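Putative two-component sensor histidine kinase protein (Sinorhizobium meliloti, PDB 3HCY) probably acts, as a whole protein, as a light-sensing histidine kinase using ATP; this chain is its GAF domain. Local coordinates at residues Gln16-Cys21 / Ile123-Thr128; Glu45-Ala50 / Glu88-Leu93; Arg49-His54 / Lys82-Gly87. All blocks are in the same frame, centred on the assembly; numbering follows the deposited sequence.

Interaction 1: residues Gln16-Cys21 / Ile123-Thr128; sequences QGALNC and IGMALT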
loop_
_atom_site.group_PDB
_atom_site.type_symbol
_atom_site.label_atom_id
_atom_site.label_comp_id
_atom_site.label_asym_id
_atom_site.label_seq_id
_atom_site.Cartn_x
_atom_site.Cartn_y
_atom_site.Cartn_z
ATOM N N GLN A 16 -6.061 -7.812 -4.723
ATOM C CA GLN A 16 -7.190 -8.300 -5.507
ATOM C C GLN A 16 -7.905 -7.209 -6.276
ATOM O O GLN A 16 -8.253 -7.384 -7.454
ATOM C CB GLN A 16 -8.205 -8.990 -4.584
ATOM C CG GLN A 16 -7.655 -10.321 -3.947
ATOM C CD GLN A 16 -8.649 -10.971 -2.963
ATOM O OE1 GLN A 16 -9.496 -10.270 -2.399
ATOM N NE2 GLN A 16 -8.546 -12.292 -2.755
ATOM N N GLY A 17 -8.148 -6.111 -5.583
ATOM C CA GLY A 17 -8.801 -4.991 -6.149
ATOM C C GLY A 17 -7.953 -4.243 -7.146
ATOM O O GLY A 17 -8.461 -3.809 -8.178
ATOM N N ALA A 18 -6.665 -4.061 -6.861
ATOM C CA ALA A 18 -5.773 -3.362 -7.813
ATOM C C ALA A 18 -5.287 -4.227 -9.011
ATOM O O ALA A 18 -5.013 -3.692 -10.094
ATOM C CB ALA A 18 -4.599 -2.694 -7.094
ATOM N N LEU A 19 -5.191 -5.539 -8.845
ATOM C CA LEU A 19 -4.520 -6.341 -9.870
ATOM C C LEU A 19 -5.331 -7.474 -10.434
ATOM O O LEU A 19 -4.815 -8.178 -11.330
ATOM C CB LEU A 19 -3.208 -6.953 -9.382
ATOM C CG LEU A 19 -2.148 -6.085 -8.704
ATOM C CD1 LEU A 19 -1.111 -6.973 -7.998
ATOM C CD2 LEU A 19 -1.478 -5.115 -9.712
ATOM N N ASN A 20 -6.563 -7.702 -9.997
ATOM C CA ASN A 20 -7.303 -8.764 -10.712
ATOM C C ASN A 20 -6.472 -10.050 -11.226
ATOM O O ASN A 20 -6.486 -10.427 -12.418
ATOM C CB ASN A 20 -8.057 -8.167 -11.911
ATOM C CG ASN A 20 -8.945 -9.207 -12.580
ATOM O OD1 ASN A 20 -8.747 -10.434 -12.417
ATOM N ND2 ASN A 20 -10.001 -8.719 -13.272
ATOM N N CYS A 21 -5.752 -10.693 -10.305
ATOM C CA CYS A 21 -5.087 -11.948 -10.535
ATOM C C CYS A 21 -5.941 -12.982 -9.818
ATOM O O CYS A 21 -6.969 -12.643 -9.238
ATOM C CB CYS A 21 -3.666 -11.889 -9.952
ATOM S SG CYS A 21 -3.565 -11.221 -8.210
ATOM N N ILE A 123 2.333 -3.945 -12.903
ATOM C CA ILE A 123 3.642 -4.005 -12.241
ATOM C C ILE A 123 3.821 -2.777 -11.301
ATOM O O ILE A 123 4.147 -2.903 -10.099
ATOM C CB ILE A 123 4.790 -4.129 -13.315
ATOM C CG1 ILE A 123 4.681 -5.514 -14.017
ATOM C CG2 ILE A 123 6.167 -3.898 -12.679
ATOM C CD1 ILE A 123 5.350 -5.687 -15.389
ATOM N N GLY A 124 3.557 -1.590 -11.835
ATOM C CA GLY A 124 3.653 -0.374 -11.043
ATOM C C GLY A 124 2.720 -0.404 -9.848
ATOM O O GLY A 124 3.101 -0.070 -8.734
ATOM N N MET A 125 1.475 -0.781 -10.080
ATOM C CA MET A 125 0.568 -0.914 -8.973
ATOM C C MET A 125 1.186 -1.878 -7.916
ATOM O O MET A 125 1.280 -1.494 -6.748
ATOM C CB MET A 125 -0.810 -1.337 -9.477
ATOM C CG MET A 125 -1.580 -0.150 -10.021
ATOM S SD MET A 125 -3.186 -0.583 -10.680
ATOM C CE MET A 125 -2.685 -1.729 -11.976
ATOM N N ALA A 126 1.675 -3.059 -8.346
ATOM C CA ALA A 126 2.174 -4.137 -7.449
ATOM C C ALA A 126 3.385 -3.714 -6.584
ATOM O O ALA A 126 3.442 -3.967 -5.333
ATOM C CB ALA A 126 2.558 -5.329 -8.274
ATOM N N LEU A 127 4.338 -3.065 -7.263
ATOM C CA LEU A 127 5.476 -2.451 -6.602
ATOM C C LEU A 127 5.038 -1.513 -5.521
ATOM O O LEU A 127 5.600 -1.488 -4.410
ATOM C CB LEU A 127 6.295 -1.659 -7.603
ATOM C CG LEU A 127 7.146 -2.564 -8.480
ATOM C CD1 LEU A 127 7.530 -1.901 -9.771
ATOM C CD2 LEU A 127 8.358 -3.028 -7.673
ATOM N N THR A 128 4.028 -0.723 -5.845
ATOM C CA THR A 128 3.555 0.274 -4.897
ATOM C C THR A 128 3.096 -0.430 -3.640
ATOM O O THR A 128 3.518 -0.044 -2.538
ATOM C CB THR A 128 2.450 1.152 -5.489
ATOM O OG1 THR A 128 2.925 1.639 -6.756
ATOM C CG2 THR A 128 2.128 2.327 -4.556
#
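Met125 reaches from helix 120-146 to the C-terminal end of helix 5-19, where Ala18 and Leu19 receive it. Met125 CB lies 3.8 Å from Leu19 CD2. With CG anti to the carbonyl carbon (chi1 -80°) and an extended second torsion, the chain then runs past the leucine, the two side chains sliding by each other in opposite directions. Met125 SD comes 4.4 Å from Ala18 CB and 3.7 Å from Ala18 O, and the bend at chi3 (-60°) turns Met125 CE to the backbone of the last helical turn, 3.6 Å from Ala18 O. Leu19 makes use of both its branches: Leu19 CD2 also lies 4.0 Å from Ala126 N, while Leu19 CD1 stands 4.0 Å from Ala126 CB. On the sheet side, Leu19 also rests on Thr110 of strand 104-112. Asn20 follows with positive phi, ending helix 5-19 and turning the chain toward strand 23-29. The same surface continues across the dimer, where Ala18 packs on Arg131 of the second subunit and Met125 on Thr128 of that subunit. Apolar packing of the N- and C-terminal helices side by side on one face of an antiparallel sheet is characteristic of the GAF fold, in which these helices commonly also form the dimer interface.

Interaction 2: residues Glu45-Ala50 / Glu88-Leu93; sequences EHYQRA and EGIAAL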
loop_
_atom_site.group_PDB
_atom_site.type_symbol
_atom_site.label_atom_id
_atom_site.label_comp_id
_atom_site.label_asym_id
_atom_site.label_seq_id
_atom_site.Cartn_x
_atom_site.Cartn_y
_atom_site.Cartn_z
ATOM N N GLU A 45 -2.788 -25.261 1.520
ATOM C CA GLU A 45 -1.713 -25.619 2.429
ATOM C C GLU A 45 -0.803 -26.652 1.833
ATOM O O GLU A 45 0.410 -26.574 1.946
ATOM C CB GLU A 45 -2.328 -26.126 3.691
ATOM C CG GLU A 45 -2.947 -24.953 4.453
ATOM C CD GLU A 45 -3.767 -25.348 5.672
ATOM O OE1 GLU A 45 -4.031 -26.563 5.898
ATOM O OE2 GLU A 45 -4.149 -24.411 6.415
ATOM N N HIS A 46 -1.383 -27.592 1.115
ATOM C CA HIS A 46 -0.576 -28.554 0.424
ATOM C C HIS A 46 0.459 -27.827 -0.376
ATOM O O HIS A 46 1.626 -28.146 -0.291
ATOM C CB HIS A 46 -1.420 -29.388 -0.483
ATOM C CG HIS A 46 -0.663 -30.476 -1.161
ATOM N ND1 HIS A 46 -0.347 -31.667 -0.533
ATOM C CD2 HIS A 46 -0.185 -30.576 -2.431
ATOM C CE1 HIS A 46 0.298 -32.450 -1.390
ATOM N NE2 HIS A 46 0.419 -31.809 -2.545
ATOM N N TYR A 47 0.040 -26.824 -1.145
ATOM C CA TYR A 47 1.002 -26.070 -1.934
ATOM C C TYR A 47 1.987 -25.382 -1.028
ATOM O O TYR A 47 3.162 -25.296 -1.330
ATOM C CB TYR A 47 0.318 -25.027 -2.809
ATOM C CG TYR A 47 1.291 -24.164 -3.645
ATOM C CD1 TYR A 47 1.558 -22.852 -3.299
ATOM C CD2 TYR A 47 1.925 -24.665 -4.783
ATOM C CE1 TYR A 47 2.427 -22.069 -4.050
ATOM C CE2 TYR A 47 2.797 -23.865 -5.538
ATOM C CZ TYR A 47 3.039 -22.567 -5.154
ATOM O OH TYR A 47 3.914 -21.750 -5.862
ATOM N N GLN A 48 1.502 -24.860 0.077
ATOM C CA GLN A 48 2.337 -23.998 0.882
ATOM C C GLN A 48 3.483 -24.789 1.517
ATOM O O GLN A 48 4.642 -24.345 1.464
ATOM C CB GLN A 48 1.480 -23.241 1.920
ATOM C CG GLN A 48 0.539 -22.251 1.258
ATOM C CD GLN A 48 -0.366 -21.535 2.181
ATOM O OE1 GLN A 48 -0.672 -22.028 3.266
ATOM N NE2 GLN A 48 -0.826 -20.384 1.769
ATOM N N ARG A 49 3.156 -25.974 2.059
ATOM C CA ARG A 49 4.145 -26.892 2.610
ATOM C C ARG A 49 5.093 -27.321 1.512
ATOM O O ARG A 49 6.292 -27.397 1.695
ATOM C CB ARG A 49 3.463 -28.120 3.170
ATOM C CG ARG A 49 2.608 -27.927 4.442
ATOM C CD ARG A 49 2.231 -29.313 5.101
ATOM N NE ARG A 49 1.385 -30.182 4.227
ATOM C CZ ARG A 49 0.038 -30.148 4.127
ATOM N NH1 ARG A 49 -0.722 -29.310 4.855
ATOM N NH2 ARG A 49 -0.561 -30.978 3.287
ATOM N N ALA A 50 4.517 -27.567 0.347
ATOM C CA ALA A 50 5.225 -28.044 -0.825
ATOM C C ALA A 50 6.392 -27.177 -1.191
ATOM O O ALA A 50 7.458 -27.674 -1.490
ATOM C CB ALA A 50 4.282 -28.109 -2.003
ATOM N N GLU A 88 -0.869 -27.515 -8.439
ATOM C CA GLU A 88 -1.700 -26.558 -7.696
ATOM C C GLU A 88 -2.701 -25.893 -8.604
ATOM O O GLU A 88 -3.704 -25.352 -8.149
ATOM C CB GLU A 88 -0.826 -25.484 -7.017
ATOM C CG GLU A 88 -1.564 -24.378 -6.196
ATOM C CD GLU A 88 -2.350 -24.899 -5.016
ATOM O OE1 GLU A 88 -1.988 -25.972 -4.534
ATOM O OE2 GLU A 88 -3.337 -24.253 -4.582
ATOM N N GLY A 89 -2.452 -25.944 -9.904
ATOM C CA GLY A 89 -3.360 -25.341 -10.863
ATOM C C GLY A 89 -2.934 -23.972 -11.360
ATOM O O GLY A 89 -3.750 -23.313 -11.992
ATOM N N ILE A 90 -1.677 -23.563 -11.103
ATOM C CA ILE A 90 -1.143 -22.222 -11.455
ATOM C C ILE A 90 -0.330 -22.259 -12.772
ATOM O O ILE A 90 0.456 -23.197 -12.983
ATOM C CB ILE A 90 -0.184 -21.720 -10.340
ATOM C CG1 ILE A 90 -0.965 -21.428 -9.065
ATOM C CG2 ILE A 90 0.717 -20.531 -10.803
ATOM C CD1 ILE A 90 -0.151 -21.728 -7.786
ATOM N N ALA A 91 -0.501 -21.239 -13.629
ATOM C CA ALA A 91 0.149 -21.126 -14.948
ATOM C C ALA A 91 1.155 -19.939 -15.011
ATOM O O ALA A 91 2.057 -19.897 -15.859
ATOM C CB ALA A 91 -0.945 -20.944 -16.038
ATOM N N ALA A 92 0.971 -18.938 -14.161
ATOM C CA ALA A 92 1.753 -17.750 -14.275
ATOM C C ALA A 92 1.939 -17.169 -12.886
ATOM O O ALA A 92 1.083 -17.336 -12.017
ATOM C CB ALA A 92 1.076 -16.774 -15.206
ATOM N N LEU A 93 3.090 -16.540 -12.656
ATOM C CA LEU A 93 3.353 -15.951 -11.357
ATOM C C LEU A 93 4.272 -14.718 -11.397
ATOM O O LEU A 93 5.131 -14.531 -12.286
ATOM C CB LEU A 93 3.928 -16.985 -10.376
ATOM C CG LEU A 93 4.001 -18.513 -10.595
ATOM C CD1 LEU A 93 4.854 -18.899 -11.825
ATOM C CD2 LEU A 93 4.557 -19.170 -9.321
#
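Opposite the terminal helices of this GAF domain, the short helices 45-50 and 79-88 cover the antiparallel sheet, and Tyr47 packs its ring against helix 79-88 and the residues that follow it. The aromatic side chain is directed at Glu88, Ile90 and Leu93. Its CG is anti to the backbone N (chi1 178°), which carries the ring off helix 45-50 into the interior. There the glutamate crosses it at about a right angle, Glu88 CB approaching Tyr47 CD2 to 3.6 Å. Glu88 CG lies 3.8 Å from Tyr47 CG. A bend at chi2 (62°) folds the carboxylate back toward the start of helix 45-50, alongside Tyr47 CB, its plane 48° from that of the ring. Glu88 OE1 is hydrogen-bonded to Ser44 OG, which is also hydrogen-bonded to the backbone N of Tyr47, while Glu88 OE2 forms a salt bridge with Arg23. The acid is thus held by two partners, which should stabilise its charged form. Farther along the ring, Ile90 CD1 sits over one face, offset toward the rim and 4.2 Å from Tyr47 CZ. Leu93 CD2 is 4.4 Å from Tyr47 OH. Phe37 and Tyr111 of the sheet add to the packing around the tyrosine. Gly89 closes helix 79-88 with a Schellman motif, and a classic beta bulge, Ala91 and Ala92 facing Tyr112, follows, so the chain passes from the helical layer of the GAF fold into its sheet.

Interaction 3: residues Arg49-His54 / Lys82-Gly87; sequences RAVDGH and KESIVG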
loop_
_atom_site.group_PDB
_atom_site.type_symbol
_atom_site.label_atom_id
_atom_site.label_comp_id
_atom_site.label_asym_id
_atom_site.label_seq_id
_atom_site.Cartn_x
_atom_site.Cartn_y
_atom_site.Cartn_z
ATOM N N ARG A 49 3.156 -25.974 2.059
ATOM C CA ARG A 49 4.145 -26.892 2.610
ATOM C C ARG A 49 5.093 -27.321 1.512
ATOM O O ARG A 49 6.292 -27.397 1.695
ATOM C CB ARG A 49 3.463 -28.120 3.170
ATOM C CG ARG A 49 2.608 -27.927 4.442
ATOM C CD ARG A 49 2.231 -29.313 5.101
ATOM N NE ARG A 49 1.385 -30.182 4.227
ATOM C CZ ARG A 49 0.038 -30.148 4.127
ATOM N NH1 ARG A 49 -0.722 -29.310 4.855
ATOM N NH2 ARG A 49 -0.561 -30.978 3.287
ATOM N N ALA A 50 4.517 -27.567 0.347
ATOM C CA ALA A 50 5.225 -28.044 -0.825
ATOM C C ALA A 50 6.392 -27.177 -1.191
ATOM O O ALA A 50 7.458 -27.674 -1.490
ATOM C CB ALA A 50 4.282 -28.109 -2.003
ATOM N N VAL A 51 6.224 -25.876 -1.177
ATOM C CA VAL A 51 7.166 -25.011 -1.857
ATOM C C VAL A 51 7.909 -24.026 -1.010
ATOM O O VAL A 51 8.443 -23.073 -1.522
ATOM C CB VAL A 51 6.420 -24.146 -2.821
ATOM C CG1 VAL A 51 5.595 -24.980 -3.698
ATOM C CG2 VAL A 51 5.534 -23.259 -2.067
ATOM N N ASP A 52 7.898 -24.206 0.287
ATOM C CA ASP A 52 8.649 -23.332 1.140
ATOM C C ASP A 52 10.107 -23.499 0.719
ATOM O O ASP A 52 10.450 -24.494 0.096
ATOM C CB ASP A 52 8.444 -23.770 2.576
ATOM C CG ASP A 52 7.173 -23.249 3.162
ATOM O OD1 ASP A 52 6.898 -22.069 2.989
ATOM O OD2 ASP A 52 6.446 -23.999 3.818
ATOM N N GLY A 53 10.959 -22.532 1.036
ATOM C CA GLY A 53 12.364 -22.665 0.730
ATOM C C GLY A 53 12.930 -21.662 -0.237
ATOM O O GLY A 53 13.576 -20.713 0.178
ATOM N N HIS A 54 12.692 -21.877 -1.528
ATOM C CA HIS A 54 13.286 -21.056 -2.595
ATOM C C HIS A 54 13.064 -19.575 -2.485
ATOM O O HIS A 54 11.942 -19.122 -2.440
ATOM C CB HIS A 54 12.771 -21.446 -3.987
ATOM C CG HIS A 54 13.049 -22.858 -4.379
ATOM N ND1 HIS A 54 14.314 -23.325 -4.644
ATOM C CD2 HIS A 54 12.219 -23.912 -4.537
ATOM C CE1 HIS A 54 14.251 -24.604 -4.963
ATOM N NE2 HIS A 54 12.990 -24.981 -4.910
ATOM N N LYS A 82 8.264 -27.164 -10.639
ATOM C CA LYS A 82 7.284 -27.047 -11.692
ATOM C C LYS A 82 6.098 -27.992 -11.489
ATOM O O LYS A 82 4.985 -27.618 -11.694
ATOM C CB LYS A 82 7.940 -27.278 -13.036
ATOM C CG LYS A 82 6.997 -27.105 -14.250
ATOM C CD LYS A 82 7.707 -27.299 -15.620
ATOM C CE LYS A 82 6.774 -27.155 -16.858
ATOM N NZ LYS A 82 7.496 -27.349 -18.179
ATOM N N GLU A 83 6.317 -29.201 -11.026
ATOM C CA GLU A 83 5.180 -30.086 -10.775
ATOM C C GLU A 83 4.326 -29.534 -9.665
ATOM O O GLU A 83 3.099 -29.669 -9.676
ATOM C CB GLU A 83 5.643 -31.508 -10.436
ATOM C CG GLU A 83 4.490 -32.542 -10.152
ATOM C CD GLU A 83 3.301 -32.514 -11.180
ATOM O OE1 GLU A 83 3.556 -32.560 -12.411
ATOM O OE2 GLU A 83 2.103 -32.465 -10.752
ATOM N N SER A 84 4.975 -28.905 -8.696
ATOM C CA SER A 84 4.253 -28.361 -7.555
ATOM C C SER A 84 3.342 -27.230 -7.977
ATOM O O SER A 84 2.202 -27.159 -7.530
ATOM C CB SER A 84 5.206 -27.899 -6.468
ATOM O OG SER A 84 5.234 -28.858 -5.427
ATOM N N ILE A 85 3.838 -26.366 -8.859
ATOM C CA ILE A 85 3.037 -25.230 -9.303
ATOM C C ILE A 85 1.838 -25.737 -10.136
ATOM O O ILE A 85 0.694 -25.513 -9.788
ATOM C CB ILE A 85 3.850 -24.276 -10.161
ATOM C CG1 ILE A 85 4.759 -23.426 -9.272
ATOM C CG2 ILE A 85 2.882 -23.440 -11.075
ATOM C CD1 ILE A 85 6.094 -23.105 -9.942
ATOM N N VAL A 86 2.124 -26.448 -11.224
ATOM C CA VAL A 86 1.086 -26.887 -12.104
ATOM C C VAL A 86 0.075 -27.771 -11.354
ATOM O O VAL A 86 -1.118 -27.581 -11.475
ATOM C CB VAL A 86 1.645 -27.496 -13.482
ATOM C CG1 VAL A 86 0.562 -28.031 -14.281
ATOM C CG2 VAL A 86 2.545 -26.530 -14.214
ATOM N N GLY A 87 0.515 -28.661 -10.494
ATOM C CA GLY A 87 -0.461 -29.463 -9.784
ATOM C C GLY A 87 -1.369 -28.665 -8.890
ATOM O O GLY A 87 -2.505 -29.097 -8.595
#
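Ser84 meets the end of helix 45-50 with both atoms of its short side chain, each on a different residue. The hydroxyl oxygen Ser84 OG is 3.6 Å from Ala50 CB, a van der Waals contact between a polar atom and a methyl group. One atom back, Ser84 CB lies 4.0 Å from Val51 CG1. That branch of the valine is anti to its own carbonyl carbon (chi1 -53°), which turns it to the serine. The contact is small, burying 88 Å² in total, and lies near the surface; the backbones come closest at Ala50 and Ser84, whose CA atoms are 6.8 Å apart. These two short helices, 45-50 and 79-88, belong to the layer that covers one face of the antiparallel sheet in this GAF domain, the side on which many relatives bind a small molecule. Next outward, Val51 is the first residue to leave the helical conformation, and its side chain also rests on Phe37 of strand 35-41, so the end of the helix is set against the sheet. On the other partner, Ile85, the neighbour of Ser84, is buried and packs on Val72, Phe77 and Ile90, so this side of helix 79-88 is turned to the interior. Farther back along that helix, the extended side chain of Lys82 brings NZ to a hydrogen bond with the backbone O of Asp73, tying the helix to the loop before it.

Interactions 2 and 3 are neighbours, their centres 6 Å apart, on the same side of the chain's centre; they share Arg49 and Ala50 of helix 45-50, and helix 79-88 of interaction 3 leads on into strand 92-99 of interaction 2. Ile85 of helix 79-88 joins them, packing against Tyr47, Ile90 and Leu93. Interaction 1 stands apart, its centre about 20 Å from that of interaction 2 and 23 Å from that of interaction 3, the latter across the chain's centre. Along the chain interactions 2 and 3 are nested inside the loop closed by 16-21 and 123-128. The terminal helices therefore bracket the domain and reach the second subunit, whereas the short helices pack side by side over one face of the five-stranded sheet.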